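Local structure of SCARECROW-LIKE protein 7 (Oryza sativa Japonica Group, 5HYZ) at residues 46-57 with 289-300. The protein probably acts as a transcription factor in plant development and abiotic stress resistance, binding DNA in vitro through its GRAS domain. Sequence-based numbering, arbitrary orientation.
Sequences YFADALSRRLAC and GERIQRAVGPEE
Ile-292 lays its CG2 methyl over the centre of the Phe-47 ring, a CH-pi contact of 3.7 Å from CG2 to the ring centroid and only 9° off the ring normal. The CG1 branch, lying beside the backbone N, runs along the ring and brings CD1 3.5 Å from Phe-47 CE1. Further along, Val-296 CG1 packs 3.6 Å from Ala-50 CB, while Pro-298 lies against Cys-57. Gly-289, with no side chain, lets its CA lie beside the Tyr-46 ring, 4.1 Å from CD1.

This apolar seam joins helix 39-57 to helix 278-296, within the helix bundle beside the Rossmann-like part of the GRAS domain; the axes of their segments 46-57 and 289-296 approach to 8.9 Å, inclined at 38°. It links the predicted LRI leucine repeat to the boundary between the predicted PFYRE and SAW regions, and helix 251-272 also packs on it, Phe-255 meeting Phe-47 edge-to-face.

Polar contacts flank the seam. Gln-293, bent at chi2, lies across Ala-50 and crosses the Arg-53 side chain at about a right angle, its OE1 near Arg-53 CD. A water donates to Tyr-46 O and Gly-289 O and accepts from Gln-293 NE2, bridging the two backbones.

Past Val-296, where the helix ends, the extended chain of Arg-54 carries its guanidinium to Glu-300, where NH1 and NH2 both grip OE2, at 2.9 and 3.0 Å respectively. They meet that oxygen on its anti side, with the two flat groups turned 82° apart. NH1 also donates, in the guanidinium plane, to Gly-297 O at 3.0 Å. Arg-254 makes a second salt bridge to Glu-300 OE2, and Phe-251 forms a cation-pi contact with Arg-54.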
ATOM      1  N   TYR A  46     -30.021   3.532  -1.410  1.00 21.48           N
ATOM      2  CA  TYR A  46     -29.745   4.937  -1.121  1.00 17.93           C
ATOM      3  C   TYR A  46     -30.384   5.862  -2.152  1.00 20.41           C
ATOM      4  O   TYR A  46     -30.854   6.952  -1.813  1.00 21.95           O
ATOM      5  CB  TYR A  46     -28.235   5.175  -1.047  1.00 20.38           C
ATOM      6  CG  TYR A  46     -27.675   4.400   0.124  1.00 23.68           C
ATOM      7  CD1 TYR A  46     -27.894   4.846   1.436  1.00 25.81           C
ATOM      8  CD2 TYR A  46     -26.965   3.217  -0.067  1.00 22.98           C
ATOM      9  CE1 TYR A  46     -27.404   4.137   2.524  1.00 25.37           C
ATOM     10  CE2 TYR A  46     -26.484   2.508   1.015  1.00 23.20           C
ATOM     11  CZ  TYR A  46     -26.727   2.970   2.302  1.00 24.36           C
ATOM     12  OH  TYR A  46     -26.246   2.240   3.362  1.00 26.62           O
ATOM     13  N   PHE A  47     -30.403   5.434  -3.418  1.00 18.96           N
ATOM     14  CA  PHE A  47     -31.066   6.283  -4.429  1.00 18.97           C
ATOM     15  C   PHE A  47     -32.578   6.366  -4.269  1.00 19.84           C
ATOM     16  O   PHE A  47     -33.161   7.403  -4.485  1.00 20.64           O
ATOM     17  CB  PHE A  47     -30.720   5.785  -5.833  1.00 23.88           C
ATOM     18  CG  PHE A  47     -29.478   6.414  -6.375  1.00 22.06           C
ATOM     19  CD1 PHE A  47     -28.217   5.979  -5.952  1.00 20.12           C
ATOM     20  CD2 PHE A  47     -29.560   7.445  -7.287  1.00 20.14           C
ATOM     21  CE1 PHE A  47     -27.049   6.567  -6.471  1.00 17.39           C
ATOM     22  CE2 PHE A  47     -28.403   8.073  -7.768  1.00 21.25           C
ATOM     23  CZ  PHE A  47     -27.140   7.611  -7.363  1.00 19.90           C
ATOM     24  N   ALA A  48     -33.213   5.275  -3.906  1.00 21.36           N
ATOM     25  CA  ALA A  48     -34.663   5.284  -3.728  1.00 24.04           C
ATOM     26  C   ALA A  48     -35.031   6.105  -2.538  1.00 24.52           C
ATOM     27  O   ALA A  48     -36.050   6.775  -2.523  1.00 24.27           O
ATOM     28  CB  ALA A  48     -35.181   3.851  -3.574  1.00 26.74           C
ATOM     29  N   ASP A  49     -34.180   6.076  -1.515  1.00 23.92           N
ATOM     30  CA  ASP A  49     -34.387   6.957  -0.369  1.00 25.11           C
ATOM     31  C   ASP A  49     -34.319   8.430  -0.756  1.00 27.83           C
ATOM     32  O   ASP A  49     -35.153   9.265  -0.338  1.00 23.67           O
ATOM     33  CB  ASP A  49     -33.353   6.632   0.707  1.00 27.30           C
ATOM     34  CG  ASP A  49     -33.651   7.311   2.037  1.00 38.75           C
ATOM     35  OD1 ASP A  49     -34.398   6.719   2.838  1.00 44.43           O
ATOM     36  OD2 ASP A  49     -33.156   8.434   2.272  1.00 40.90           O
ATOM     37  N   ALA A  50     -33.298   8.772  -1.545  1.00 21.79           N
ATOM     38  CA  ALA A  50     -33.163  10.158  -1.948  1.00 21.18           C
ATOM     39  C   ALA A  50     -34.353  10.570  -2.820  1.00 18.73           C
ATOM     40  O   ALA A  50     -34.835  11.706  -2.697  1.00 23.14           O
ATOM     41  CB  ALA A  50     -31.822  10.378  -2.724  1.00 23.16           C
ATOM     42  N   LEU A  51     -34.759   9.686  -3.733  1.00 21.07           N
ATOM     43  CA  LEU A  51     -35.887  10.026  -4.611  1.00 22.97           C
ATOM     44  C   LEU A  51     -37.165  10.255  -3.759  1.00 23.93           C
ATOM     45  O   LEU A  51     -37.931  11.220  -3.973  1.00 20.96           O
ATOM     46  CB  LEU A  51     -36.091   8.947  -5.625  1.00 20.35           C
ATOM     47  CG  LEU A  51     -37.214   9.180  -6.624  1.00 22.65           C
ATOM     48  CD1 LEU A  51     -37.095  10.580  -7.281  1.00 25.41           C
ATOM     49  CD2 LEU A  51     -37.253   8.093  -7.647  1.00 22.21           C
ATOM     50  N   SER A  52     -37.375   9.383  -2.771  1.00 23.54           N
ATOM     51  CA  SER A  52     -38.509   9.609  -1.847  1.00 24.20           C
ATOM     52  C   SER A  52     -38.456  10.945  -1.184  1.00 21.97           C
ATOM     53  O   SER A  52     -39.446  11.645  -1.149  1.00 24.53           O
ATOM     54  CB  SER A  52     -38.564   8.566  -0.726  1.00 30.08           C
ATOM     55  OG  SER A  52     -38.674   7.279  -1.248  1.00 37.14           O
ATOM     56  N   ARG A  53     -37.312  11.288  -0.611  1.00 24.02           N
ATOM     57  CA  ARG A  53     -37.195  12.588   0.038  1.00 27.10           C
ATOM     58  C   ARG A  53     -37.451  13.756  -0.913  1.00 24.78           C
ATOM     59  O   ARG A  53     -38.105  14.734  -0.554  1.00 27.08           O
ATOM     60  CB  ARG A  53     -35.813  12.758   0.666  1.00 28.66           C
ATOM     61  CG  ARG A  53     -35.597  11.987   1.939  1.00 39.80           C
ATOM     62  CD  ARG A  53     -34.214  12.305   2.495  1.00 48.44           C
ATOM     63  NE  ARG A  53     -34.173  12.204   3.950  1.00 62.35           N
ATOM     64  CZ  ARG A  53     -33.733  11.140   4.617  1.00 63.52           C
ATOM     65  NH1 ARG A  53     -33.293  10.076   3.954  1.00 57.65           N
ATOM     66  NH2 ARG A  53     -33.738  11.134   5.946  1.00 64.75           N
ATOM     67  N   ARG A  54     -36.919  13.657  -2.127  1.00 25.86           N
ATOM     68  CA  ARG A  54     -37.205  14.671  -3.150  1.00 22.42           C
ATOM     69  C   ARG A  54     -38.722  14.839  -3.362  1.00 25.03           C
ATOM     70  O   ARG A  54     -39.234  15.948  -3.399  1.00 24.52           O
ATOM     71  CB  ARG A  54     -36.538  14.285  -4.496  1.00 23.53           C
ATOM     72  CG  ARG A  54     -36.636  15.406  -5.552  1.00 23.84           C
ATOM     73  CD  ARG A  54     -35.985  14.937  -6.830  1.00 27.78           C
ATOM     74  NE  ARG A  54     -36.136  15.902  -7.920  1.00 27.97           N
ATOM     75  CZ  ARG A  54     -35.394  16.990  -8.116  1.00 26.71           C
ATOM     76  NH1 ARG A  54     -34.400  17.319  -7.308  1.00 27.22           N
ATOM     77  NH2 ARG A  54     -35.637  17.751  -9.186  1.00 30.53           N
ATOM     78  N   LEU A  55     -39.417  13.720  -3.514  1.00 23.77           N
ATOM     79  CA  LEU A  55     -40.859  13.761  -3.757  1.00 25.36           C
ATOM     80  C   LEU A  55     -41.613  14.278  -2.552  1.00 26.46           C
ATOM     81  O   LEU A  55     -42.588  14.992  -2.702  1.00 31.83           O
ATOM     82  CB  LEU A  55     -41.350  12.376  -4.151  1.00 23.34           C
ATOM     83  CG  LEU A  55     -40.819  12.006  -5.517  1.00 29.96           C
ATOM     84  CD1 LEU A  55     -41.292  10.655  -5.986  1.00 29.82           C
ATOM     85  CD2 LEU A  55     -41.201  13.103  -6.495  1.00 35.56           C
ATOM     86  N   ALA A  56     -41.135  13.961  -1.351  1.00 23.39           N
ATOM     87  CA  ALA A  56     -41.837  14.378  -0.148  1.00 25.91           C
ATOM     88  C   ALA A  56     -41.705  15.881   0.062  1.00 31.84           C
ATOM     89  O   ALA A  56     -42.628  16.541   0.540  1.00 30.54           O
ATOM     90  CB  ALA A  56     -41.299  13.629   1.057  1.00 26.21           C
ATOM     91  N   CYS A  57     -40.548  16.446  -0.280  1.00 32.01           N
ATOM     92  CA  CYS A  57     -40.383  17.881  -0.056  1.00 39.51           C
ATOM     93  C   CYS A  57     -41.112  18.725  -1.096  1.00 44.09           C
ATOM     94  O   CYS A  57     -41.507  19.858  -0.813  1.00 50.21           O
ATOM     95  CB  CYS A  57     -38.903  18.242  -0.004  1.00 41.51           C
ATOM     96  SG  CYS A  57     -38.102  17.430   1.404  1.00 57.88           S
ATOM     97  N   GLY A 289     -24.008   7.764   0.627  1.00 25.25           N
ATOM     98  CA  GLY A 289     -25.450   8.026   0.759  1.00 23.81           C
ATOM     99  C   GLY A 289     -25.799   9.484   0.946  1.00 25.47           C
ATOM    100  O   GLY A 289     -26.755  10.019   0.345  1.00 26.07           O
ATOM    101  N   GLU A 290     -25.014  10.177   1.769  1.00 23.29           N
ATOM    102  CA  GLU A 290     -25.212  11.616   1.926  1.00 25.88           C
ATOM    103  C   GLU A 290     -24.951  12.387   0.621  1.00 24.97           C
ATOM    104  O   GLU A 290     -25.674  13.328   0.288  1.00 23.79           O
ATOM    105  CB  GLU A 290     -24.302  12.170   3.026  1.00 27.14           C
ATOM    106  CG  GLU A 290     -24.723  11.661   4.400  1.00 34.25           C
ATOM    107  CD  GLU A 290     -26.074  12.248   4.782  1.00 38.66           C
ATOM    108  OE1 GLU A 290     -26.101  13.458   5.084  1.00 38.52           O
ATOM    109  OE2 GLU A 290     -27.092  11.523   4.684  1.00 38.30           O
ATOM    110  N   ARG A 291     -23.903  12.002  -0.112  1.00 22.46           N
ATOM    111  CA  ARG A 291     -23.623  12.668  -1.392  1.00 21.63           C
ATOM    112  C   ARG A 291     -24.756  12.460  -2.384  1.00 17.87           C
ATOM    113  O   ARG A 291     -25.146  13.380  -3.134  1.00 21.81           O
ATOM    114  CB  ARG A 291     -22.307  12.155  -1.978  1.00 18.00           C
ATOM    115  CG  ARG A 291     -21.118  12.687  -1.149  1.00 21.40           C
ATOM    116  CD  ARG A 291     -19.812  11.967  -1.498  1.00 22.27           C
ATOM    117  NE  ARG A 291     -18.734  12.454  -0.610  1.00 25.19           N
ATOM    118  CZ  ARG A 291     -17.454  12.121  -0.733  1.00 27.10           C
ATOM    119  NH1 ARG A 291     -17.073  11.280  -1.689  1.00 26.54           N
ATOM    120  NH2 ARG A 291     -16.566  12.617   0.126  1.00 28.03           N
ATOM    121  N   ILE A 292     -25.277  11.247  -2.383  1.00 19.76           N
ATOM    122  CA  ILE A 292     -26.423  10.906  -3.245  1.00 22.62           C
ATOM    123  C   ILE A 292     -27.624  11.796  -2.865  1.00 24.73           C
ATOM    124  O   ILE A 292     -28.285  12.362  -3.731  1.00 22.52           O
ATOM    125  CB  ILE A 292     -26.734   9.400  -3.114  1.00 20.13           C
ATOM    126  CG1 ILE A 292     -25.623   8.577  -3.814  1.00 18.16           C
ATOM    127  CG2 ILE A 292     -28.070   9.007  -3.778  1.00 19.93           C
ATOM    128  CD1 ILE A 292     -25.591   7.103  -3.337  1.00 20.28           C
ATOM    129  N   GLN A 293     -27.901  11.930  -1.559  1.00 22.76           N
ATOM    130  CA  GLN A 293     -28.951  12.840  -1.114  1.00 26.18           C
ATOM    131  C   GLN A 293     -28.755  14.252  -1.663  1.00 25.15           C
ATOM    132  O   GLN A 293     -29.716  14.936  -2.077  1.00 28.07           O
ATOM    133  CB  GLN A 293     -29.005  12.889   0.430  1.00 26.65           C
ATOM    134  CG  GLN A 293     -29.459  11.595   1.060  1.00 31.65           C
ATOM    135  CD  GLN A 293     -30.962  11.428   0.989  1.00 42.51           C
ATOM    136  OE1 GLN A 293     -31.684  12.410   0.785  1.00 44.67           O
ATOM    137  NE2 GLN A 293     -31.447  10.189   1.135  1.00 33.00           N
ATOM    138  N   ARG A 294     -27.516  14.722  -1.672  1.00 22.69           N
ATOM    139  CA  ARG A 294     -27.282  16.074  -2.113  1.00 27.59           C
ATOM    140  C   ARG A 294     -27.500  16.208  -3.620  1.00 28.78           C
ATOM    141  O   ARG A 294     -28.005  17.225  -4.077  1.00 31.42           O
ATOM    142  CB  ARG A 294     -25.886  16.534  -1.703  1.00 32.55           C
ATOM    143  CG  ARG A 294     -25.730  16.422  -0.210  1.00 40.53           C
ATOM    144  CD  ARG A 294     -24.638  17.252   0.372  1.00 54.62           C
ATOM    145  NE  ARG A 294     -24.562  17.000   1.809  1.00 64.98           N
ATOM    146  CZ  ARG A 294     -23.738  16.127   2.383  1.00 56.17           C
ATOM    147  NH1 ARG A 294     -22.878  15.417   1.643  1.00 54.82           N
ATOM    148  NH2 ARG A 294     -23.770  15.970   3.705  1.00 58.28           N
ATOM    149  N   ALA A 295     -27.172  15.175  -4.374  1.00 25.20           N
ATOM    150  CA  ALA A 295     -27.197  15.300  -5.827  1.00 26.10           C
ATOM    151  C   ALA A 295     -28.586  15.095  -6.413  1.00 30.86           C
ATOM    152  O   ALA A 295     -28.901  15.669  -7.460  1.00 29.66           O
ATOM    153  CB  ALA A 295     -26.252  14.312  -6.447  1.00 23.87           C
ATOM    154  N   VAL A 296     -29.383  14.258  -5.741  1.00 25.21           N
ATOM    155  CA  VAL A 296     -30.602  13.726  -6.324  1.00 25.83           C
ATOM    156  C   VAL A 296     -31.813  13.905  -5.385  1.00 28.69           C
ATOM    157  O   VAL A 296     -32.946  13.525  -5.703  1.00 30.03           O
ATOM    158  CB  VAL A 296     -30.264  12.253  -6.717  1.00 33.73           C
ATOM    159  CG1 VAL A 296     -31.219  11.215  -6.206  1.00 37.44           C
ATOM    160  CG2 VAL A 296     -29.953  12.183  -8.185  1.00 31.63           C
ATOM    161  N   GLY A 297     -31.568  14.546  -4.250  1.00 25.89           N
ATOM    162  CA  GLY A 297     -32.587  14.777  -3.242  1.00 26.40           C
ATOM    163  C   GLY A 297     -33.386  16.033  -3.506  1.00 29.17           C
ATOM    164  O   GLY A 297     -33.421  16.520  -4.620  1.00 27.93           O
ATOM    165  N   PRO A 298     -34.032  16.575  -2.462  1.00 35.79           N
ATOM    166  CA  PRO A 298     -34.951  17.704  -2.621  1.00 38.52           C
ATOM    167  C   PRO A 298     -34.322  18.968  -3.177  1.00 43.73           C
ATOM    168  O   PRO A 298     -34.945  19.665  -3.985  1.00 43.95           O
ATOM    169  CB  PRO A 298     -35.452  17.947  -1.197  1.00 40.82           C
ATOM    170  CG  PRO A 298     -34.528  17.183  -0.289  1.00 44.31           C
ATOM    171  CD  PRO A 298     -34.063  16.019  -1.094  1.00 39.81           C
ATOM    172  N   GLU A 299     -33.095  19.254  -2.764  1.00 42.36           N
ATOM    173  CA  GLU A 299     -32.572  20.613  -2.950  1.00 54.40           C
ATOM    174  C   GLU A 299     -32.325  21.003  -4.407  1.00 54.77           C
ATOM    175  O   GLU A 299     -31.851  20.189  -5.218  1.00 53.07           O
ATOM    176  CB  GLU A 299     -31.282  20.793  -2.141  1.00 58.45           C
ATOM    177  CG  GLU A 299     -31.489  20.727  -0.634  1.00 62.62           C
ATOM    178  CD  GLU A 299     -30.193  20.896   0.130  1.00 76.33           C
ATOM    179  OE1 GLU A 299     -29.141  20.407  -0.360  1.00 73.08           O
ATOM    180  OE2 GLU A 299     -30.232  21.523   1.215  1.00 78.70           O
ATOM    181  N   GLU A 300     -32.647  22.252  -4.745  1.00 53.60           N
ATOM    182  CA  GLU A 300     -32.349  22.754  -6.096  1.00 55.70           C
ATOM    183  C   GLU A 300     -31.879  24.210  -6.097  1.00 53.53           C
ATOM    184  O   GLU A 300     -32.012  24.927  -5.089  1.00 49.60           O
ATOM    185  CB  GLU A 300     -33.566  22.609  -7.023  1.00 53.52           C
ATOM    186  CG  GLU A 300     -33.900  21.165  -7.433  1.00 55.65           C
ATOM    187  CD  GLU A 300     -32.899  20.574  -8.436  1.00 56.23           C
ATOM    188  OE1 GLU A 300     -31.904  21.272  -8.781  1.00 59.61           O
ATOM    189  OE2 GLU A 300     -33.123  19.421  -8.894  1.00 42.63           O
TER
HETATM  190  O   HOH W   1     -29.261   8.426   0.219  1.00 37.00           O